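Long-range contacts in phthiocerol synthesis polyketide synthase type I PpsC (Mycobacterium tuberculosis, PDB 7AHB), which takes part in building phthiocerol-type mycobacterial lipids, its acyltransferase domain probably selecting acyl-CoA extender units and loading them onto the synthase: residues G172-A183 / R205-I216; I268-G276 / H289-F300. One frame throughout, in Å; residues are numbered along the deposited sequence.

Contact 1: residues G172-A183 / R205-I216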
loop_
_atom_site.group_PDB
_atom_site.type_symbol
_atom_site.label_atom_id
_atom_site.label_comp_id
_atom_site.label_asym_id
_atom_site.label_seq_id
_atom_site.Cartn_x
_atom_site.Cartn_y
_atom_site.Cartn_z
ATOM N N GLY A 172 -12.803 -12.584 -8.767
ATOM C CA GLY A 172 -13.791 -12.375 -9.801
ATOM C C GLY A 172 -15.177 -12.034 -9.303
ATOM O O GLY A 172 -16.073 -11.804 -10.125
ATOM N N GLN A 173 -15.390 -11.992 -7.991
ATOM C CA GLN A 173 -16.691 -11.653 -7.429
ATOM C C GLN A 173 -16.739 -10.225 -6.911
ATOM O O GLN A 173 -17.769 -9.799 -6.368
ATOM C CB GLN A 173 -17.049 -12.601 -6.283
ATOM C CG GLN A 173 -16.933 -14.049 -6.597
ATOM C CD GLN A 173 -17.940 -14.863 -5.819
ATOM O OE1 GLN A 173 -17.583 -15.587 -4.884
ATOM N NE2 GLN A 173 -19.212 -14.777 -6.224
ATOM N N GLY A 174 -15.633 -9.496 -7.012
ATOM C CA GLY A 174 -15.639 -8.106 -6.604
ATOM C C GLY A 174 -14.562 -7.346 -7.336
ATOM O O GLY A 174 -13.669 -7.934 -7.954
ATOM N N THR A 175 -14.663 -6.023 -7.274
ATOM C CA THR A 175 -13.616 -5.157 -7.802
ATOM C C THR A 175 -13.798 -3.798 -7.144
ATOM O O THR A 175 -14.635 -3.630 -6.248
ATOM C CB THR A 175 -13.641 -5.101 -9.336
ATOM O OG1 THR A 175 -12.458 -4.434 -9.800
ATOM C CG2 THR A 175 -14.872 -4.392 -9.846
ATOM N N MET A 176 -13.004 -2.826 -7.571
ATOM C CA MET A 176 -13.115 -1.476 -7.040
ATOM C C MET A 176 -12.964 -0.503 -8.193
ATOM O O MET A 176 -12.551 -0.879 -9.291
ATOM C CB MET A 176 -12.064 -1.193 -5.971
ATOM C CG MET A 176 -11.987 -2.246 -4.900
ATOM S SD MET A 176 -10.667 -1.807 -3.672
ATOM C CE MET A 176 -11.496 -0.752 -2.664
ATOM N N ALA A 177 -13.292 0.760 -7.932
ATOM C CA ALA A 177 -13.224 1.794 -8.957
ATOM C C ALA A 177 -12.810 3.107 -8.315
ATOM O O ALA A 177 -13.298 3.454 -7.237
ATOM C CB ALA A 177 -14.560 1.972 -9.665
ATOM N N LEU A 178 -11.925 3.831 -8.994
ATOM C CA LEU A 178 -11.507 5.158 -8.559
ATOM C C LEU A 178 -12.394 6.189 -9.242
ATOM O O LEU A 178 -12.535 6.171 -10.469
ATOM C CB LEU A 178 -10.042 5.402 -8.911
ATOM C CG LEU A 178 -9.425 6.745 -8.515
ATOM C CD1 LEU A 178 -9.276 6.899 -7.031
ATOM C CD2 LEU A 178 -8.053 6.891 -9.198
ATOM N N LEU A 179 -12.985 7.087 -8.453
ATOM C CA LEU A 179 -13.914 8.085 -8.971
ATOM C C LEU A 179 -13.403 9.487 -8.658
ATOM O O LEU A 179 -12.839 9.724 -7.589
ATOM C CB LEU A 179 -15.301 7.913 -8.352
ATOM C CG LEU A 179 -15.805 6.514 -8.047
ATOM C CD1 LEU A 179 -17.150 6.593 -7.308
ATOM C CD2 LEU A 179 -15.943 5.713 -9.330
ATOM N N GLU A 180 -13.612 10.415 -9.590
ATOM C CA GLU A 180 -13.262 11.813 -9.377
ATOM C C GLU A 180 -14.410 12.502 -8.630
ATOM O O GLU A 180 -15.050 13.422 -9.124
ATOM C CB GLU A 180 -12.966 12.499 -10.701
ATOM C CG GLU A 180 -12.486 13.942 -10.538
ATOM C CD GLU A 180 -12.395 14.691 -11.847
ATOM O OE1 GLU A 180 -12.865 14.168 -12.900
ATOM O OE2 GLU A 180 -11.878 15.836 -11.837
ATOM N N LEU A 181 -14.696 11.977 -7.439
ATOM C CA LEU A 181 -15.702 12.523 -6.540
ATOM C C LEU A 181 -15.130 12.542 -5.134
ATOM O O LEU A 181 -14.307 11.695 -4.782
ATOM C CB LEU A 181 -16.983 11.697 -6.550
ATOM C CG LEU A 181 -17.754 11.615 -7.868
ATOM C CD1 LEU A 181 -18.857 10.561 -7.770
ATOM C CD2 LEU A 181 -18.299 12.966 -8.248
ATOM N N ASP A 182 -15.573 13.516 -4.329
ATOM C CA ASP A 182 -15.192 13.554 -2.926
ATOM C C ASP A 182 -16.022 12.524 -2.173
ATOM O O ASP A 182 -16.859 11.822 -2.749
ATOM C CB ASP A 182 -15.324 14.974 -2.365
ATOM C CG ASP A 182 -16.763 15.485 -2.291
ATOM O OD1 ASP A 182 -17.722 14.695 -2.298
ATOM O OD2 ASP A 182 -16.918 16.726 -2.164
ATOM N N ALA A 183 -15.767 12.401 -0.875
ATOM C CA ALA A 183 -16.382 11.329 -0.107
ATOM C C ALA A 183 -17.897 11.472 -0.050
ATOM O O ALA A 183 -18.605 10.478 -0.192
ATOM C CB ALA A 183 -15.815 11.292 1.312
ATOM N N ARG A 205 -10.468 14.917 -3.450
ATOM C CA ARG A 205 -11.068 14.958 -4.776
ATOM C C ARG A 205 -11.337 13.597 -5.391
ATOM O O ARG A 205 -12.039 13.534 -6.403
ATOM C CB ARG A 205 -10.173 15.751 -5.740
ATOM C CG ARG A 205 -10.456 17.236 -5.756
ATOM C CD ARG A 205 -9.249 18.036 -6.277
ATOM N NE ARG A 205 -8.207 18.168 -5.247
ATOM C CZ ARG A 205 -8.297 18.986 -4.189
ATOM N NH1 ARG A 205 -7.300 19.047 -3.301
ATOM N NH2 ARG A 205 -9.397 19.733 -4.006
ATOM N N GLN A 206 -10.810 12.524 -4.822
ATOM C CA GLN A 206 -10.981 11.184 -5.361
ATOM C C GLN A 206 -11.359 10.206 -4.261
ATOM O O GLN A 206 -10.852 10.285 -3.139
ATOM C CB GLN A 206 -9.700 10.695 -6.042
ATOM C CG GLN A 206 -9.379 11.417 -7.359
ATOM C CD GLN A 206 -8.160 10.823 -8.048
ATOM O OE1 GLN A 206 -7.098 10.673 -7.438
ATOM N NE2 GLN A 206 -8.314 10.472 -9.320
ATOM N N THR A 207 -12.213 9.250 -4.610
ATOM C CA THR A 207 -12.713 8.246 -3.686
ATOM C C THR A 207 -12.805 6.929 -4.440
ATOM O O THR A 207 -13.116 6.911 -5.627
ATOM C CB THR A 207 -14.107 8.636 -3.133
ATOM O OG1 THR A 207 -14.087 9.973 -2.586
ATOM C CG2 THR A 207 -14.559 7.674 -2.085
ATOM N N VAL A 208 -12.567 5.830 -3.742
ATOM C CA VAL A 208 -12.633 4.498 -4.330
ATOM C C VAL A 208 -13.857 3.799 -3.767
ATOM O O VAL A 208 -14.085 3.821 -2.550
ATOM C CB VAL A 208 -11.358 3.674 -4.053
ATOM C CG1 VAL A 208 -11.510 2.274 -4.657
ATOM C CG2 VAL A 208 -10.144 4.374 -4.632
ATOM N N ILE A 209 -14.638 3.178 -4.653
ATOM C CA ILE A 209 -15.774 2.361 -4.272
ATOM C C ILE A 209 -15.423 0.896 -4.505
ATOM O O ILE A 209 -14.567 0.537 -5.331
ATOM C CB ILE A 209 -17.054 2.750 -5.039
ATOM C CG1 ILE A 209 -16.832 2.653 -6.552
ATOM C CG2 ILE A 209 -17.511 4.133 -4.631
ATOM C CD1 ILE A 209 -18.154 2.843 -7.389
ATOM N N SER A 210 -16.116 0.034 -3.780
ATOM C CA SER A 210 -15.793 -1.379 -3.797
ATOM C C SER A 210 -17.085 -2.173 -3.787
ATOM O O SER A 210 -18.032 -1.795 -3.103
ATOM C CB SER A 210 -14.907 -1.761 -2.582
ATOM O OG SER A 210 -14.669 -3.144 -2.586
ATOM N N GLY A 211 -17.122 -3.269 -4.548
ATOM C CA GLY A 211 -18.286 -4.113 -4.552
ATOM C C GLY A 211 -18.347 -5.030 -5.765
ATOM O O GLY A 211 -17.374 -5.210 -6.502
ATOM N N PRO A 212 -19.500 -5.642 -5.975
ATOM C CA PRO A 212 -19.651 -6.606 -7.102
ATOM C C PRO A 212 -19.347 -5.954 -8.439
ATOM O O PRO A 212 -19.736 -4.800 -8.683
ATOM C CB PRO A 212 -21.118 -7.035 -7.008
ATOM C CG PRO A 212 -21.529 -6.754 -5.578
ATOM C CD PRO A 212 -20.707 -5.542 -5.136
ATOM N N PRO A 213 -18.680 -6.677 -9.352
ATOM C CA PRO A 213 -18.145 -6.001 -10.550
ATOM C C PRO A 213 -19.204 -5.431 -11.469
ATOM O O PRO A 213 -18.961 -4.390 -12.085
ATOM C CB PRO A 213 -17.322 -7.099 -11.243
ATOM C CG PRO A 213 -17.840 -8.397 -10.669
ATOM C CD PRO A 213 -18.205 -8.068 -9.237
ATOM N N LEU A 214 -20.357 -6.094 -11.606
ATOM C CA LEU A 214 -21.418 -5.546 -12.445
ATOM C C LEU A 214 -21.895 -4.201 -11.914
ATOM O O LEU A 214 -22.237 -3.298 -12.689
ATOM C CB LEU A 214 -22.599 -6.516 -12.522
ATOM C CG LEU A 214 -22.401 -7.786 -13.359
ATOM C CD1 LEU A 214 -23.677 -8.635 -13.440
ATOM C CD2 LEU A 214 -21.918 -7.429 -14.770
ATOM N N LEU A 215 -21.943 -4.059 -10.587
ATOM C CA LEU A 215 -22.427 -2.823 -9.975
ATOM C C LEU A 215 -21.370 -1.729 -10.009
ATOM O O LEU A 215 -21.701 -0.554 -10.181
ATOM C CB LEU A 215 -22.884 -3.100 -8.547
ATOM C CG LEU A 215 -24.020 -4.111 -8.424
ATOM C CD1 LEU A 215 -24.277 -4.465 -7.005
ATOM C CD2 LEU A 215 -25.324 -3.559 -9.073
ATOM N N ILE A 216 -20.102 -2.089 -9.826
ATOM C CA ILE A 216 -19.030 -1.122 -10.020
ATOM C C ILE A 216 -19.024 -0.619 -11.456
ATOM O O ILE A 216 -18.876 0.584 -11.699
ATOM C CB ILE A 216 -17.674 -1.735 -9.613
ATOM C CG1 ILE A 216 -17.681 -2.094 -8.136
ATOM C CG2 ILE A 216 -16.530 -0.803 -9.947
ATOM C CD1 ILE A 216 -18.044 -0.966 -7.192
HETATM O O HOH W 1 -13.585 15.775 -7.408
#

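Contact 2: residues I268-G276 / H289-F300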
loop_
_atom_site.group_PDB
_atom_site.type_symbol
_atom_site.label_atom_id
_atom_site.label_comp_id
_atom_site.label_asym_id
_atom_site.label_seq_id
_atom_site.Cartn_x
_atom_site.Cartn_y
_atom_site.Cartn_z
ATOM N N ILE A 268 0.899 5.839 11.231
ATOM C CA ILE A 268 -0.431 6.423 11.101
ATOM C C ILE A 268 -1.297 5.397 10.385
ATOM O O ILE A 268 -1.124 5.145 9.188
ATOM C CB ILE A 268 -0.368 7.748 10.337
ATOM C CG1 ILE A 268 0.486 8.765 11.120
ATOM C CG2 ILE A 268 -1.784 8.321 10.118
ATOM C CD1 ILE A 268 0.989 9.889 10.282
ATOM N N SER A 269 -2.205 4.772 11.123
ATOM C CA SER A 269 -3.031 3.709 10.577
ATOM C C SER A 269 -4.160 4.291 9.720
ATOM O O SER A 269 -4.797 5.285 10.086
ATOM C CB SER A 269 -3.629 2.873 11.707
ATOM O OG SER A 269 -4.556 1.898 11.188
ATOM N N THR A 270 -4.384 3.694 8.563
ATOM C CA THR A 270 -5.516 4.058 7.718
ATOM C C THR A 270 -6.735 3.183 8.005
ATOM O O THR A 270 -7.767 3.294 7.322
ATOM C CB THR A 270 -5.111 3.976 6.255
ATOM O OG1 THR A 270 -4.690 2.633 5.956
ATOM C CG2 THR A 270 -3.995 4.987 5.950
ATOM N N THR A 271 -6.640 2.335 9.030
ATOM C CA THR A 271 -7.682 1.368 9.324
ATOM C C THR A 271 -8.812 1.985 10.122
ATOM O O THR A 271 -9.970 1.571 9.971
ATOM C CB THR A 271 -7.080 0.183 10.084
ATOM O OG1 THR A 271 -6.245 -0.577 9.190
ATOM C CG2 THR A 271 -8.176 -0.703 10.664
ATOM N N TYR A 272 -8.509 2.999 10.921
ATOM C CA TYR A 272 -9.461 3.548 11.876
ATOM C C TYR A 272 -9.718 5.016 11.573
ATOM O O TYR A 272 -8.836 5.732 11.088
ATOM C CB TYR A 272 -8.948 3.415 13.332
ATOM C CG TYR A 272 -8.540 2.023 13.722
ATOM C CD1 TYR A 272 -9.488 1.074 14.062
ATOM C CD2 TYR A 272 -7.199 1.660 13.766
ATOM C CE1 TYR A 272 -9.121 -0.211 14.410
ATOM C CE2 TYR A 272 -6.817 0.359 14.115
ATOM C CZ TYR A 272 -7.783 -0.561 14.432
ATOM O OH TYR A 272 -7.413 -1.831 14.780
ATOM N N ALA A 273 -10.922 5.474 11.919
ATOM C CA ALA A 273 -11.247 6.884 11.728
ATOM C C ALA A 273 -10.278 7.781 12.487
ATOM O O ALA A 273 -9.924 8.867 12.011
ATOM C CB ALA A 273 -12.679 7.153 12.166
ATOM N N ASP A 274 -9.832 7.342 13.663
ATOM C CA ASP A 274 -8.926 8.129 14.490
ATOM C C ASP A 274 -7.460 7.888 14.142
ATOM O O ASP A 274 -6.571 8.307 14.889
ATOM C CB ASP A 274 -9.179 7.841 15.972
ATOM C CG ASP A 274 -8.676 6.480 16.419
ATOM O OD1 ASP A 274 -8.317 5.652 15.575
ATOM O OD2 ASP A 274 -8.654 6.253 17.652
ATOM N N LEU A 275 -7.195 7.226 13.024
ATOM C CA LEU A 275 -5.862 6.948 12.502
ATOM C C LEU A 275 -5.014 6.121 13.458
ATOM O O LEU A 275 -3.791 6.012 13.255
ATOM C CB LEU A 275 -5.130 8.253 12.128
ATOM C CG LEU A 275 -5.920 9.203 11.219
ATOM C CD1 LEU A 275 -5.110 10.435 10.870
ATOM C CD2 LEU A 275 -6.376 8.475 9.968
ATOM N N GLY A 276 -5.628 5.518 14.471
ATOM C CA GLY A 276 -4.886 4.746 15.453
ATOM C C GLY A 276 -3.867 5.533 16.250
ATOM O O GLY A 276 -2.838 4.971 16.664
ATOM N N HIS A 289 -6.802 -6.588 14.450
ATOM C CA HIS A 289 -6.474 -5.410 13.654
ATOM C C HIS A 289 -6.480 -5.730 12.162
ATOM O O HIS A 289 -6.977 -4.950 11.342
ATOM C CB HIS A 289 -5.102 -4.878 14.024
ATOM C CG HIS A 289 -4.679 -3.715 13.189
ATOM N ND1 HIS A 289 -4.972 -2.413 13.527
ATOM C CD2 HIS A 289 -4.002 -3.657 12.021
ATOM C CE1 HIS A 289 -4.478 -1.600 12.611
ATOM N NE2 HIS A 289 -3.882 -2.330 11.689
ATOM N N TRP A 290 -5.876 -6.851 11.782
ATOM C CA TRP A 290 -5.823 -7.201 10.365
ATOM C C TRP A 290 -7.195 -7.601 9.823
ATOM O O TRP A 290 -7.515 -7.299 8.669
ATOM C CB TRP A 290 -4.763 -8.288 10.169
ATOM C CG TRP A 290 -3.428 -7.785 10.616
ATOM C CD1 TRP A 290 -2.652 -8.291 11.627
ATOM C CD2 TRP A 290 -2.741 -6.621 10.126
ATOM N NE1 TRP A 290 -1.505 -7.532 11.775
ATOM C CE2 TRP A 290 -1.547 -6.491 10.879
ATOM C CE3 TRP A 290 -3.018 -5.675 9.125
ATOM C CZ2 TRP A 290 -0.641 -5.465 10.665
ATOM C CZ3 TRP A 290 -2.119 -4.652 8.913
ATOM C CH2 TRP A 290 -0.923 -4.567 9.676
ATOM N N ALA A 291 -8.021 -8.266 10.624
ATOM C CA ALA A 291 -9.398 -8.522 10.205
ATOM C C ALA A 291 -10.163 -7.218 10.022
ATOM O O ALA A 291 -11.007 -7.097 9.123
ATOM C CB ALA A 291 -10.096 -9.408 11.232
ATOM N N THR A 292 -9.884 -6.229 10.881
ATOM C CA THR A 292 -10.532 -4.931 10.780
ATOM C C THR A 292 -9.994 -4.129 9.606
ATOM O O THR A 292 -10.771 -3.476 8.897
ATOM C CB THR A 292 -10.350 -4.156 12.091
ATOM O OG1 THR A 292 -10.962 -4.900 13.152
ATOM C CG2 THR A 292 -10.966 -2.791 11.978
ATOM N N ASN A 293 -8.675 -4.163 9.392
ATOM C CA ASN A 293 -8.062 -3.418 8.293
ATOM C C ASN A 293 -8.615 -3.831 6.922
ATOM O O ASN A 293 -8.792 -2.991 6.033
ATOM C CB ASN A 293 -6.546 -3.617 8.339
ATOM C CG ASN A 293 -5.853 -3.209 7.052
ATOM O OD1 ASN A 293 -5.474 -4.065 6.220
ATOM N ND2 ASN A 293 -5.670 -1.893 6.877
ATOM N N MET A 294 -8.895 -5.106 6.719
ATOM C CA MET A 294 -9.371 -5.527 5.392
ATOM C C MET A 294 -10.836 -5.178 5.154
ATOM O O MET A 294 -11.273 -5.163 3.995
ATOM C CB MET A 294 -9.189 -7.026 5.192
ATOM C CG MET A 294 -10.093 -7.881 6.041
ATOM S SD MET A 294 -9.569 -9.631 6.113
ATOM C CE MET A 294 -9.770 -10.159 4.440
ATOM N N ARG A 295 -11.585 -4.860 6.214
ATOM C CA ARG A 295 -13.003 -4.543 6.120
ATOM C C ARG A 295 -13.277 -3.054 6.148
ATOM O O ARG A 295 -14.126 -2.585 5.392
ATOM C CB ARG A 295 -13.767 -5.215 7.262
ATOM C CG ARG A 295 -15.173 -4.705 7.479
ATOM C CD ARG A 295 -16.083 -5.055 6.312
ATOM N NE ARG A 295 -17.451 -4.527 6.443
ATOM C CZ ARG A 295 -17.848 -3.340 5.970
ATOM N NH1 ARG A 295 -16.997 -2.514 5.341
ATOM N NH2 ARG A 295 -19.101 -2.967 6.129
ATOM N N ASN A 296 -12.598 -2.314 7.027
ATOM C CA ASN A 296 -12.856 -0.893 7.185
ATOM C C ASN A 296 -12.432 -0.115 5.945
ATOM O O ASN A 296 -11.508 -0.531 5.222
ATOM C CB ASN A 296 -12.102 -0.348 8.403
ATOM C CG ASN A 296 -12.844 -0.587 9.699
ATOM O OD1 ASN A 296 -13.820 -1.333 9.730
ATOM N ND2 ASN A 296 -12.378 0.036 10.784
ATOM N N PRO A 297 -13.087 1.026 5.682
ATOM C CA PRO A 297 -12.597 1.920 4.625
ATOM C C PRO A 297 -11.218 2.454 4.981
ATOM O O PRO A 297 -10.853 2.543 6.159
ATOM C CB PRO A 297 -13.644 3.035 4.576
ATOM C CG PRO A 297 -14.237 3.042 5.935
ATOM C CD PRO A 297 -14.251 1.599 6.399
ATOM N N VAL A 298 -10.453 2.787 3.943
ATOM C CA VAL A 298 -9.052 3.174 4.074
ATOM C C VAL A 298 -8.989 4.688 4.241
ATOM O O VAL A 298 -9.357 5.429 3.332
ATOM C CB VAL A 298 -8.231 2.733 2.852
ATOM C CG1 VAL A 298 -6.778 3.231 2.994
ATOM C CG2 VAL A 298 -8.273 1.226 2.664
ATOM N N ARG A 299 -8.524 5.150 5.396
ATOM C CA ARG A 299 -8.485 6.589 5.696
ATOM C C ARG A 299 -7.185 7.216 5.182
ATOM O O ARG A 299 -6.382 7.783 5.927
ATOM C CB ARG A 299 -8.640 6.808 7.191
ATOM C CG ARG A 299 -9.811 6.117 7.819
ATOM C CD ARG A 299 -11.040 7.012 7.870
ATOM N NE ARG A 299 -12.218 6.278 8.318
ATOM C CZ ARG A 299 -13.439 6.792 8.403
ATOM N NH1 ARG A 299 -13.654 8.077 8.121
ATOM N NH2 ARG A 299 -14.444 6.016 8.793
ATOM N N PHE A 300 -6.980 7.095 3.872
ATOM C CA PHE A 300 -5.704 7.492 3.282
ATOM C C PHE A 300 -5.581 9.002 3.229
ATOM O O PHE A 300 -4.551 9.549 3.599
ATOM C CB PHE A 300 -5.533 6.895 1.876
ATOM C CG PHE A 300 -4.201 7.186 1.260
ATOM C CD1 PHE A 300 -3.039 6.672 1.814
ATOM C CD2 PHE A 300 -4.098 7.979 0.150
ATOM C CE1 PHE A 300 -1.808 6.954 1.262
ATOM C CE2 PHE A 300 -2.868 8.268 -0.408
ATOM C CZ PHE A 300 -1.724 7.756 0.146
HETATM O O HOH W 2 -11.845 3.242 8.588
#

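Contact 1: residues G172-A183 / R205-I216
Strands 207-211 and 175-179 run antiparallel as the two central strands of a four-stranded sheet whose strand order and paired helices fit the ferredoxin-like subdomain of acyltransferases. Ahead of strand 207-211, one water donates to Arg-205 O (2.9 Å) and, weakly, to Glu-180 O. Next, Gln-206 crosses Leu-178, NE2 resting on CD2. Thr-207 exchanges backbone bonds with Leu-179 and, with OG1 beside its own backbone N (chi1 -52°), donates to Leu-181 O at 2.8 Å, tilted 33° from that carbonyl plane; this ties down the turn leading into helix 183-189. Val-208 divides its methyls: CG1 meets Met-176 CE at 3.6 Å, where the methionine bends back at chi3, while CG2 packs on Leu-178 CD1. On the face of Thr-207 and Ala-177, covered by helices 183-189 and 213-225, Ile-209 CG2 meets Leu-179 CD1 at 3.7 Å, the two side chains crossing at about a right angle. Ser-210 CB sits against Met-176 CE, its OG being bonded to Pro-239 O. Gly-211 closes the ladder with Thr-175, and Pro-213 starts helix 213-225, its CA against Thr-175 CG2. One turn on, Ile-216 CG2 presses unusually tightly on Ala-177 CB, 3.4 Å away.

Contact 2: residues I268-G276 / H289-F300
The Tyr-272 and His-289 rings meet rim to rim, neither over the other's face, with centroids 5.3 Å apart and planes at 57°. His-289 ND1 lies at the tyrosine's edge, bonded to Tyr-272 OH at 2.8 Å, while Ser-269 OG sits in plane at the imidazole edge. One face of the tyrosine ring is covered by Thr-271 CG2, 3.7 Å above its centre; this methyl also packs on Thr-292 CG2. The Arg-299 guanidinium lays one face over Ala-273 CB, and at its edge NE donates to a water that also binds Thr-271 O and Pro-297 O. Arg-299 CG, anti to its carbonyl carbon (chi1 -51°), comes to 3.4 Å from Tyr-272 O; the bend at chi2 then turns CD and NE along Ala-273 CA.

Two asparagines hold Thr-271. Asn-293 ND2 donates to Thr-271 OG1 at 2.7 Å, the hydroxyl close to the amide plane, and Asn-296 ND2 reaches Thr-271 O at 3.0 Å from 25° outside the carbonyl plane. Arg-299 N gives a nearly straight bond to a lone pair of Thr-270 O, 2.8 Å away.

Glu-141 OE2 gathers Ser-269 OG, Thr-271 OG1 and His-289 NE2, and Asn-296 O bonds His-240 ND1. Such a partly buried network, joining the end of strand 267-269 to helix 287-295 beside what is probably the GxSxG nucleophile elbow, is consistent with the active-site surroundings of an acyltransferase alpha/beta core.

Overall arrangement
Contact 1 closes before contact 2 opens, so they follow in series along one acyltransferase domain. Their centres are 18 Å apart, and their nearest atoms, about 7 Å apart, do not touch. Contact 1 belongs to the four-stranded antiparallel sheet of the small subdomain; contact 2 lies at strand 267-269, an outer strand of the five-stranded parallel sheet of the large one. Two bridges connect them: strand 197-201 pairs with 207-211 and hydrogen-bonds Val-298, and the loop holding Pro-239 and His-240 bonds both contacts. The GxSxG pattern around Ser-138, probably the nucleophile elbow, lies close to both, consistent with an active site between the subdomains.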